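Local coordinates for Carboxylesterase/phospholipase family protein (Francisella tularensis subsp. tularensis, PDB 4F21), which probably hydrolyses carboxylic esters as a serine hydrolase of the alpha/beta-hydrolase superfamily, at residues S131-A137 against R155-M161; G138-I144 against A162-P168; G84-A89 against L101-V105. All coordinates share one frame; numbering follows the deposited sequence.

Interaction 1: residues S131-A137 against R155-M161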
loop_
_atom_site.group_PDB
_atom_site.type_symbol
_atom_site.label_atom_id
_atom_site.label_comp_id
_atom_site.label_asym_id
_atom_site.label_seq_id
_atom_site.Cartn_x
_atom_site.Cartn_y
_atom_site.Cartn_z
ATOM N N SER A 131 11.027 -9.464 9.004
ATOM C CA SER A 131 10.488 -8.232 8.437
ATOM C C SER A 131 10.537 -8.228 6.912
ATOM O O SER A 131 9.665 -7.659 6.260
ATOM C CB SER A 131 11.222 -7.014 8.999
ATOM O OG SER A 131 12.610 -7.086 8.731
ATOM N N GLU A 132 11.551 -8.878 6.352
ATOM C CA GLU A 132 11.684 -8.985 4.904
ATOM C C GLU A 132 10.678 -9.979 4.342
ATOM O O GLU A 132 10.603 -10.177 3.129
ATOM C CB GLU A 132 13.101 -9.414 4.517
ATOM C CG GLU A 132 14.155 -9.130 5.575
ATOM C CD GLU A 132 14.325 -10.274 6.554
ATOM O OE1 GLU A 132 14.658 -11.392 6.107
ATOM O OE2 GLU A 132 14.122 -10.054 7.770
ATOM N N ASN A 133 9.916 -10.609 5.232
ATOM C CA ASN A 133 8.898 -11.574 4.836
ATOM C C ASN A 133 7.499 -11.035 5.099
ATOM O O ASN A 133 6.522 -11.786 5.104
ATOM C CB ASN A 133 9.099 -12.906 5.561
ATOM C CG ASN A 133 10.463 -13.511 5.301
ATOM O OD1 ASN A 133 11.481 -12.818 5.331
ATOM N ND2 ASN A 133 10.491 -14.811 5.033
ATOM N N ILE A 134 7.418 -9.730 5.332
ATOM C CA ILE A 134 6.140 -9.046 5.470
ATOM C C ILE A 134 5.961 -8.066 4.317
ATOM O O ILE A 134 6.871 -7.300 4.005
ATOM C CB ILE A 134 6.050 -8.270 6.791
ATOM C CG1 ILE A 134 6.440 -9.165 7.968
ATOM C CG2 ILE A 134 4.649 -7.707 6.980
ATOM C CD1 ILE A 134 6.459 -8.445 9.296
ATOM N N ILE A 135 4.791 -8.100 3.683
ATOM C CA ILE A 135 4.497 -7.202 2.568
ATOM C C ILE A 135 3.415 -6.185 2.924
ATOM O O ILE A 135 2.344 -6.547 3.410
ATOM C CB ILE A 135 4.050 -7.981 1.315
ATOM C CG1 ILE A 135 5.186 -8.848 0.780
ATOM C CG2 ILE A 135 3.580 -7.030 0.226
ATOM C CD1 ILE A 135 4.832 -9.558 -0.508
ATOM N N LEU A 136 3.701 -4.909 2.676
ATOM C CA LEU A 136 2.723 -3.846 2.884
ATOM C C LEU A 136 1.982 -3.512 1.589
ATOM O O LEU A 136 2.540 -2.907 0.673
ATOM C CB LEU A 136 3.397 -2.592 3.448
ATOM C CG LEU A 136 4.161 -2.781 4.760
ATOM C CD1 LEU A 136 4.871 -1.501 5.172
ATOM C CD2 LEU A 136 3.220 -3.252 5.857
ATOM N N ALA A 137 0.720 -3.916 1.516
ATOM C CA ALA A 137 -0.111 -3.617 0.359
ATOM C C ALA A 137 -1.174 -2.596 0.740
ATOM O O ALA A 137 -1.691 -2.619 1.857
ATOM C CB ALA A 137 -0.761 -4.883 -0.167
ATOM N N ARG A 155 13.943 -0.771 9.080
ATOM C CA ARG A 155 14.333 -2.162 8.855
ATOM C C ARG A 155 13.896 -2.715 7.499
ATOM O O ARG A 155 13.038 -2.146 6.824
ATOM C CB ARG A 155 13.830 -3.053 9.993
ATOM C CG ARG A 155 12.619 -2.508 10.716
ATOM C CD ARG A 155 11.331 -2.969 10.075
ATOM N NE ARG A 155 10.177 -2.353 10.719
ATOM C CZ ARG A 155 9.670 -2.758 11.877
ATOM N NH1 ARG A 155 8.618 -2.135 12.393
ATOM N NH2 ARG A 155 10.214 -3.784 12.518
ATOM N N LYS A 156 14.499 -3.838 7.119
ATOM C CA LYS A 156 14.302 -4.428 5.800
ATOM C C LYS A 156 12.944 -5.117 5.671
ATOM O O LYS A 156 12.695 -6.143 6.300
ATOM C CB LYS A 156 15.434 -5.417 5.493
ATOM C CG LYS A 156 15.300 -6.126 4.156
ATOM C CD LYS A 156 15.506 -5.179 2.989
ATOM C CE LYS A 156 14.838 -5.711 1.730
ATOM N NZ LYS A 156 15.153 -7.147 1.486
ATOM N N LEU A 157 12.072 -4.546 4.845
ATOM C CA LEU A 157 10.745 -5.110 4.622
ATOM C C LEU A 157 10.686 -5.950 3.350
ATOM O O LEU A 157 11.700 -6.139 2.681
ATOM C CB LEU A 157 9.686 -4.009 4.602
ATOM C CG LEU A 157 9.425 -3.383 5.973
ATOM C CD1 LEU A 157 8.409 -2.258 5.875
ATOM C CD2 LEU A 157 8.961 -4.450 6.960
ATOM N N GLY A 158 9.497 -6.448 3.020
ATOM C CA GLY A 158 9.364 -7.462 1.987
ATOM C C GLY A 158 8.825 -6.991 0.653
ATOM O O GLY A 158 9.182 -7.531 -0.398
ATOM N N GLY A 159 7.955 -5.991 0.686
ATOM C CA GLY A 159 7.380 -5.468 -0.537
ATOM C C GLY A 159 6.301 -4.432 -0.312
ATOM O O GLY A 159 5.804 -4.263 0.799
ATOM N N ILE A 160 5.949 -3.724 -1.379
ATOM C CA ILE A 160 4.866 -2.752 -1.347
ATOM C C ILE A 160 3.932 -3.021 -2.516
ATOM O O ILE A 160 4.384 -3.219 -3.643
ATOM C CB ILE A 160 5.388 -1.307 -1.469
ATOM C CG1 ILE A 160 6.459 -1.019 -0.414
ATOM C CG2 ILE A 160 4.241 -0.318 -1.353
ATOM C CD1 ILE A 160 7.200 0.282 -0.652
ATOM N N MET A 161 2.631 -3.036 -2.255
ATOM C CA MET A 161 1.666 -3.163 -3.344
ATOM C C MET A 161 0.704 -1.979 -3.409
ATOM O O MET A 161 -0.405 -2.020 -2.870
ATOM C CB MET A 161 0.912 -4.494 -3.272
ATOM C CG MET A 161 1.779 -5.701 -3.603
ATOM S SD MET A 161 0.836 -7.198 -3.962
ATOM C CE MET A 161 0.200 -7.618 -2.344
#
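Two neighbouring parallel strands of a beta-alpha-beta unit, 134-139 and 159-163, pair Leu136 with Ile160 and Ala137 with Met161 in the central sheet of an alpha/beta-hydrolase fold. Leu136 turns both of its backbone polar groups to the second strand. Leu136 N donates to Gly159 O at 2.9 Å, and Met161 N donates to Leu136 O, also at 2.9 Å. Leu136 O also takes a CA-H...O contact from Ile160 CA. On the face that holds Ala137, Ala137 CB meets Met161 CB at 3.5 Å. A bend at the end of the methionine (chi3 -71°) brings Met161 CE to 3.6 Å from the same Ala137 CB. Helix 230-243 packs on Met161 from this side. On the other face Leu136 CD1 touches Leu157 CD1 at 3.7 Å, and helices 144-150 and 111-126 pack on Leu136.

Ahead of the strands, Ser131 OG donates to Lys156 O at 2.6 Å. The hydroxyl approaches that oxygen tilted 31° from the carbonyl plane. Glu132 CG meets Lys156 CG at 3.5 Å, and the two chains cross at about a right angle. This contact is made by their methylenes, and their charged ends do not meet. The guanidinium of Arg155 forms a salt bridge with Asp122. The strands are therefore joined by backbone bonds between apolar layers, while a serine hydroxyl ties together the loops that lead into them.

Interaction 2: residues G138-I144 against A162-P168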
loop_
_atom_site.group_PDB
_atom_site.type_symbol
_atom_site.label_atom_id
_atom_site.label_comp_id
_atom_site.label_asym_id
_atom_site.label_seq_id
_atom_site.Cartn_x
_atom_site.Cartn_y
_atom_site.Cartn_z
ATOM N N GLY A 138 -1.498 -1.701 -0.185
ATOM C CA GLY A 138 -2.489 -0.679 0.089
ATOM C C GLY A 138 -3.358 -0.358 -1.107
ATOM O O GLY A 138 -2.907 -0.444 -2.246
ATOM N N PHE A 139 -4.610 0.003 -0.846
ATOM C CA PHE A 139 -5.524 0.431 -1.899
ATOM C C PHE A 139 -6.070 1.829 -1.614
ATOM O O PHE A 139 -6.496 2.122 -0.494
ATOM C CB PHE A 139 -6.679 -0.563 -2.060
ATOM C CG PHE A 139 -7.763 -0.087 -2.993
ATOM C CD1 PHE A 139 -7.634 -0.239 -4.362
ATOM C CD2 PHE A 139 -8.911 0.513 -2.500
ATOM C CE1 PHE A 139 -8.627 0.200 -5.220
ATOM C CE2 PHE A 139 -9.905 0.954 -3.353
ATOM C CZ PHE A 139 -9.765 0.796 -4.711
ATOM N N SER A 140 -6.042 2.679 -2.637
ATOM C CA SER A 140 -6.650 4.008 -2.584
ATOM C C SER A 140 -6.123 4.808 -1.401
ATOM O O SER A 140 -4.939 5.132 -1.333
ATOM C CB SER A 140 -8.178 3.896 -2.515
ATOM O OG SER A 140 -8.793 5.169 -2.465
ATOM N N GLN A 141 -7.021 5.120 -0.474
ATOM C CA GLN A 141 -6.695 5.928 0.693
ATOM C C GLN A 141 -5.601 5.264 1.519
ATOM O O GLN A 141 -4.760 5.935 2.112
ATOM C CB GLN A 141 -7.947 6.116 1.550
ATOM C CG GLN A 141 -7.893 7.289 2.505
ATOM C CD GLN A 141 -9.196 7.475 3.257
ATOM O OE1 GLN A 141 -9.985 6.541 3.395
ATOM N NE2 GLN A 141 -9.431 8.689 3.743
ATOM N N GLY A 142 -5.619 3.935 1.543
ATOM C CA GLY A 142 -4.679 3.171 2.337
ATOM C C GLY A 142 -3.306 3.044 1.714
ATOM O O GLY A 142 -2.306 2.947 2.429
ATOM N N GLY A 143 -3.256 3.056 0.385
ATOM C CA GLY A 143 -2.017 2.846 -0.348
ATOM C C GLY A 143 -0.890 3.797 0.012
ATOM O O GLY A 143 0.281 3.518 -0.250
ATOM N N ILE A 144 -1.251 4.927 0.612
ATOM C CA ILE A 144 -0.283 5.920 1.053
ATOM C C ILE A 144 0.550 5.397 2.225
ATOM O O ILE A 144 1.767 5.584 2.273
ATOM C CB ILE A 144 -0.997 7.210 1.497
ATOM C CG1 ILE A 144 -2.041 7.627 0.457
ATOM C CG2 ILE A 144 0.011 8.321 1.747
ATOM C CD1 ILE A 144 -3.117 8.548 0.991
ATOM N N ALA A 162 1.148 -0.920 -4.076
ATOM C CA ALA A 162 0.347 0.283 -4.231
ATOM C C ALA A 162 -0.739 0.061 -5.276
ATOM O O ALA A 162 -0.452 -0.306 -6.415
ATOM C CB ALA A 162 1.228 1.462 -4.614
ATOM N N LEU A 163 -1.986 0.284 -4.876
ATOM C CA LEU A 163 -3.135 0.051 -5.739
ATOM C C LEU A 163 -4.037 1.274 -5.745
ATOM O O LEU A 163 -4.666 1.589 -4.735
ATOM C CB LEU A 163 -3.931 -1.161 -5.246
ATOM C CG LEU A 163 -3.171 -2.469 -5.019
ATOM C CD1 LEU A 163 -3.817 -3.268 -3.902
ATOM C CD2 LEU A 163 -3.130 -3.285 -6.291
ATOM N N SER A 164 -4.083 1.960 -6.884
ATOM C CA SER A 164 -4.955 3.116 -7.077
ATOM C C SER A 164 -4.662 4.232 -6.082
ATOM O O SER A 164 -5.582 4.856 -5.559
ATOM C CB SER A 164 -6.420 2.698 -6.971
ATOM O OG SER A 164 -6.645 1.509 -7.703
ATOM N N THR A 165 -3.380 4.487 -5.836
ATOM C CA THR A 165 -2.983 5.434 -4.801
ATOM C C THR A 165 -1.961 6.474 -5.263
ATOM O O THR A 165 -0.951 6.144 -5.886
ATOM C CB THR A 165 -2.412 4.703 -3.575
ATOM O OG1 THR A 165 -3.392 3.796 -3.057
ATOM C CG2 THR A 165 -2.051 5.699 -2.504
ATOM N N TYR A 166 -2.236 7.733 -4.938
ATOM C CA TYR A 166 -1.332 8.833 -5.244
ATOM C C TYR A 166 -0.296 9.013 -4.135
ATOM O O TYR A 166 -0.321 8.300 -3.134
ATOM C CB TYR A 166 -2.119 10.130 -5.476
ATOM C CG TYR A 166 -2.778 10.723 -4.243
ATOM C CD1 TYR A 166 -3.468 9.928 -3.336
ATOM C CD2 TYR A 166 -2.708 12.086 -3.991
ATOM C CE1 TYR A 166 -4.063 10.475 -2.216
ATOM C CE2 TYR A 166 -3.301 12.640 -2.877
ATOM C CZ TYR A 166 -3.978 11.833 -1.992
ATOM O OH TYR A 166 -4.565 12.391 -0.878
ATOM N N LEU A 167 0.612 9.967 -4.315
ATOM C CA LEU A 167 1.687 10.186 -3.354
ATOM C C LEU A 167 1.640 11.602 -2.784
ATOM O O LEU A 167 2.308 12.499 -3.297
ATOM C CB LEU A 167 3.039 9.924 -4.019
ATOM C CG LEU A 167 4.162 9.354 -3.154
ATOM C CD1 LEU A 167 3.666 8.166 -2.349
ATOM C CD2 LEU A 167 5.338 8.944 -4.024
ATOM N N PRO A 168 0.847 11.807 -1.718
ATOM C CA PRO A 168 0.644 13.128 -1.114
ATOM C C PRO A 168 1.773 13.508 -0.167
ATOM O O PRO A 168 2.514 12.633 0.279
ATOM C CB PRO A 168 -0.642 12.937 -0.312
ATOM C CG PRO A 168 -0.571 11.527 0.124
ATOM C CD PRO A 168 0.072 10.769 -1.017
#
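This is a fully buried contact at the C-terminal ends of two parallel strands, where Phe139 pairs with Leu163 and segment 138-144 turns sharply at Ser140. The sequence Gly-Phe-Ser-Gln-Gly and the positive phi of Ser140 (55°) mark a nucleophile elbow. A type II' turn from Phe139 to Gly142 makes the bend, and a helix follows from Ile144.

Ser140 N donates to Leu163 O at 2.7 Å in a nearly linear bond, almost along the C=O axis. The Leu163 N to Gly138 O bond is weak. Thr165 reaches into the elbow from segment 162-168. Its OG1 lies 2.7 Å from Ser140 O and 3.1 Å from Leu163 O, so the hydroxyl sits between two carbonyls. With OG1 beside the backbone N (chi1 -58°), the methyl CG2 stands anti to that N and meets Ile144 CG1 at 3.5 Å. Ile144 spreads further along the second segment: its CG2 touches Pro168 CG at 3.6 Å, and its CD1 comes to 3.9 Å from Tyr166 CE1. Tyr166 OH bonds to Asn82. At the other end of the contact, Phe139 CE1 lies 3.4 Å from Ser164 OG, and its ring also meets those of His226 and Phe53.

Ser140 OG bonds to His226 NE2. With Asp194 this is consistent with a Ser-His-Asp catalytic triad. The neighbouring strand thus holds the backbone of the probable nucleophile through Ser140 N, while the bond to Ser140 CB leads away from that strand and the hydroxyl bonds to His226.

Interaction 3: residues G84-A89 against L101-V105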
loop_
_atom_site.group_PDB
_atom_site.type_symbol
_atom_site.label_atom_id
_atom_site.label_comp_id
_atom_site.label_asym_id
_atom_site.label_seq_id
_atom_site.Cartn_x
_atom_site.Cartn_y
_atom_site.Cartn_z
ATOM N N GLY A 84 -9.080 17.111 2.291
ATOM C CA GLY A 84 -8.522 18.266 1.610
ATOM C C GLY A 84 -8.214 17.966 0.157
ATOM O O GLY A 84 -8.570 18.737 -0.744
ATOM N N MET A 85 -7.560 16.828 -0.058
ATOM C CA MET A 85 -7.277 16.308 -1.391
ATOM C C MET A 85 -8.505 16.365 -2.299
ATOM O O MET A 85 -8.518 17.097 -3.288
ATOM C CB MET A 85 -6.748 14.872 -1.291
ATOM C CG MET A 85 -6.840 14.052 -2.574
ATOM S SD MET A 85 -5.968 14.785 -3.967
ATOM C CE MET A 85 -6.292 13.562 -5.231
ATOM N N GLN A 86 -9.542 15.611 -1.950
ATOM C CA GLN A 86 -10.743 15.558 -2.776
ATOM C C GLN A 86 -11.873 16.434 -2.242
ATOM O O GLN A 86 -13.028 16.014 -2.176
ATOM C CB GLN A 86 -11.210 14.116 -2.970
ATOM C CG GLN A 86 -10.255 13.282 -3.805
ATOM C CD GLN A 86 -10.772 11.884 -4.071
ATOM O OE1 GLN A 86 -11.840 11.499 -3.590
ATOM N NE2 GLN A 86 -10.014 11.114 -4.841
ATOM N N MET A 87 -11.518 17.651 -1.851
ATOM C CA MET A 87 -12.491 18.708 -1.619
ATOM C C MET A 87 -11.963 19.997 -2.231
ATOM O O MET A 87 -12.736 20.849 -2.664
ATOM C CB MET A 87 -12.774 18.900 -0.128
ATOM C CG MET A 87 -13.692 17.849 0.474
ATOM N N ARG A 88 -10.640 20.130 -2.276
ATOM C CA ARG A 88 -10.028 21.333 -2.832
ATOM C C ARG A 88 -9.698 21.209 -4.317
ATOM O O ARG A 88 -10.028 22.093 -5.108
ATOM C CB ARG A 88 -8.760 21.700 -2.064
ATOM C CG ARG A 88 -8.940 21.846 -0.571
ATOM C CD ARG A 88 -7.885 22.772 -0.004
ATOM N NE ARG A 88 -8.481 24.003 0.501
ATOM C CZ ARG A 88 -7.797 25.101 0.795
ATOM N NH1 ARG A 88 -6.482 25.128 0.625
ATOM N NH2 ARG A 88 -8.429 26.173 1.253
ATOM N N ALA A 89 -9.040 20.114 -4.686
ATOM C CA ALA A 89 -8.516 19.938 -6.040
ATOM C C ALA A 89 -9.595 19.908 -7.121
ATOM O O ALA A 89 -10.760 19.619 -6.848
ATOM C CB ALA A 89 -7.662 18.683 -6.114
ATOM N N LEU A 101 -1.469 22.651 -3.170
ATOM C CA LEU A 101 -2.537 21.890 -2.536
ATOM C C LEU A 101 -2.000 21.263 -1.257
ATOM O O LEU A 101 -2.752 20.738 -0.435
ATOM C CB LEU A 101 -3.045 20.797 -3.476
ATOM C CG LEU A 101 -4.336 20.090 -3.065
ATOM C CD1 LEU A 101 -5.470 21.087 -3.046
ATOM C CD2 LEU A 101 -4.651 18.935 -3.996
ATOM N N ASN A 102 -0.684 21.335 -1.101
ATOM C CA ASN A 102 0.004 20.770 0.053
ATOM C C ASN A 102 -0.428 21.363 1.395
ATOM O O ASN A 102 -0.128 20.806 2.450
ATOM C CB ASN A 102 1.519 20.907 -0.130
ATOM C CG ASN A 102 1.916 22.247 -0.731
ATOM O OD1 ASN A 102 1.206 23.241 -0.583
ATOM N ND2 ASN A 102 3.053 22.276 -1.417
ATOM N N ARG A 103 -1.138 22.486 1.347
ATOM C CA ARG A 103 -1.541 23.198 2.555
ATOM C C ARG A 103 -2.554 22.422 3.404
ATOM O O ARG A 103 -2.584 22.561 4.627
ATOM C CB ARG A 103 -2.111 24.571 2.191
ATOM C CG ARG A 103 -2.151 25.555 3.349
ATOM C CD ARG A 103 -2.917 26.816 2.981
ATOM N NE ARG A 103 -4.356 26.580 2.901
ATOM C CZ ARG A 103 -5.191 26.733 3.924
ATOM N NH1 ARG A 103 -4.728 27.123 5.103
ATOM N NH2 ARG A 103 -6.486 26.498 3.772
ATOM N N VAL A 104 -3.388 21.615 2.755
ATOM C CA VAL A 104 -4.435 20.891 3.470
ATOM C C VAL A 104 -4.329 19.377 3.275
ATOM O O VAL A 104 -5.217 18.743 2.703
ATOM C CB VAL A 104 -5.842 21.390 3.078
ATOM C CG1 VAL A 104 -6.849 21.016 4.140
ATOM C CG2 VAL A 104 -5.831 22.893 2.901
ATOM N N VAL A 105 -3.218 18.816 3.744
ATOM C CA VAL A 105 -3.016 17.372 3.794
ATOM C C VAL A 105 -2.391 17.030 5.143
ATOM O O VAL A 105 -1.281 17.474 5.442
ATOM C CB VAL A 105 -2.076 16.883 2.677
ATOM C CG1 VAL A 105 -1.776 15.404 2.849
ATOM C CG2 VAL A 105 -2.679 17.153 1.306
HETATM O O HOH W 1 -3.989 26.626 -0.130
#
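Arg88 NH1 and Arg103 NE both donate to one water, at 3.0 Å and 3.1 Å. Both bonds are weak. The water joins two guanidinium groups that also lie close to each other directly: Arg88 NH2 is 3.2 Å from Arg103 NH2. Their planes are 55° apart, and Arg103 turns its edge to Arg88. Two positive charges this near would probably repel, and the shared water may ease this in part. Both arginines also touch a crystal neighbour, which may influence how they lie.

Val104 packs against the Arg88 side chain. Its CG2 sits over a face of the guanidinium, 3.3 Å from Arg88 NH1, and the two side chains cross at about a right angle. Leu101 fills the other part of the contact. With its CG anti to the backbone N (chi1 -169°), its end reaches the helix. There Leu101 CD1 meets Arg88 CB at 3.5 Å, and Leu101 CD2 meets Ala89 CB at 3.7 Å. At the start of the segment Gly84 CA makes a CA-H...O contact of 3.5 Å with Val104 O. The end of the Met85 side chain leaves this loop and packs on Tyr166 and Leu197.

No direct hydrogen bond links the two segments. The contact is surface packing of a loop that comes back against the last turn of the short helix 82-88, with Leu101 packed on the helix and the two exposed arginines meeting beside it.

How the interactions relate
Interaction 3 comes first along the chain and stands in series with the other two. It closes a short loop, bringing 101-105 back to the end of helix 82-88. Helix 111-126 follows, and then the strand that starts interactions 1 and 2. These two cross: 131-137 runs straight into 138-144, and 155-161 into 162-168. Together they close the beta-alpha-beta unit around helix 144-150, interaction 1 at the entry of its strands and interaction 2 at their exit. A probable hydrogen bond from Gly138 N to Met161 O joins them. Interaction 2 also touches interaction 3, where Tyr166 and Pro168 pack on Met85 and Val105.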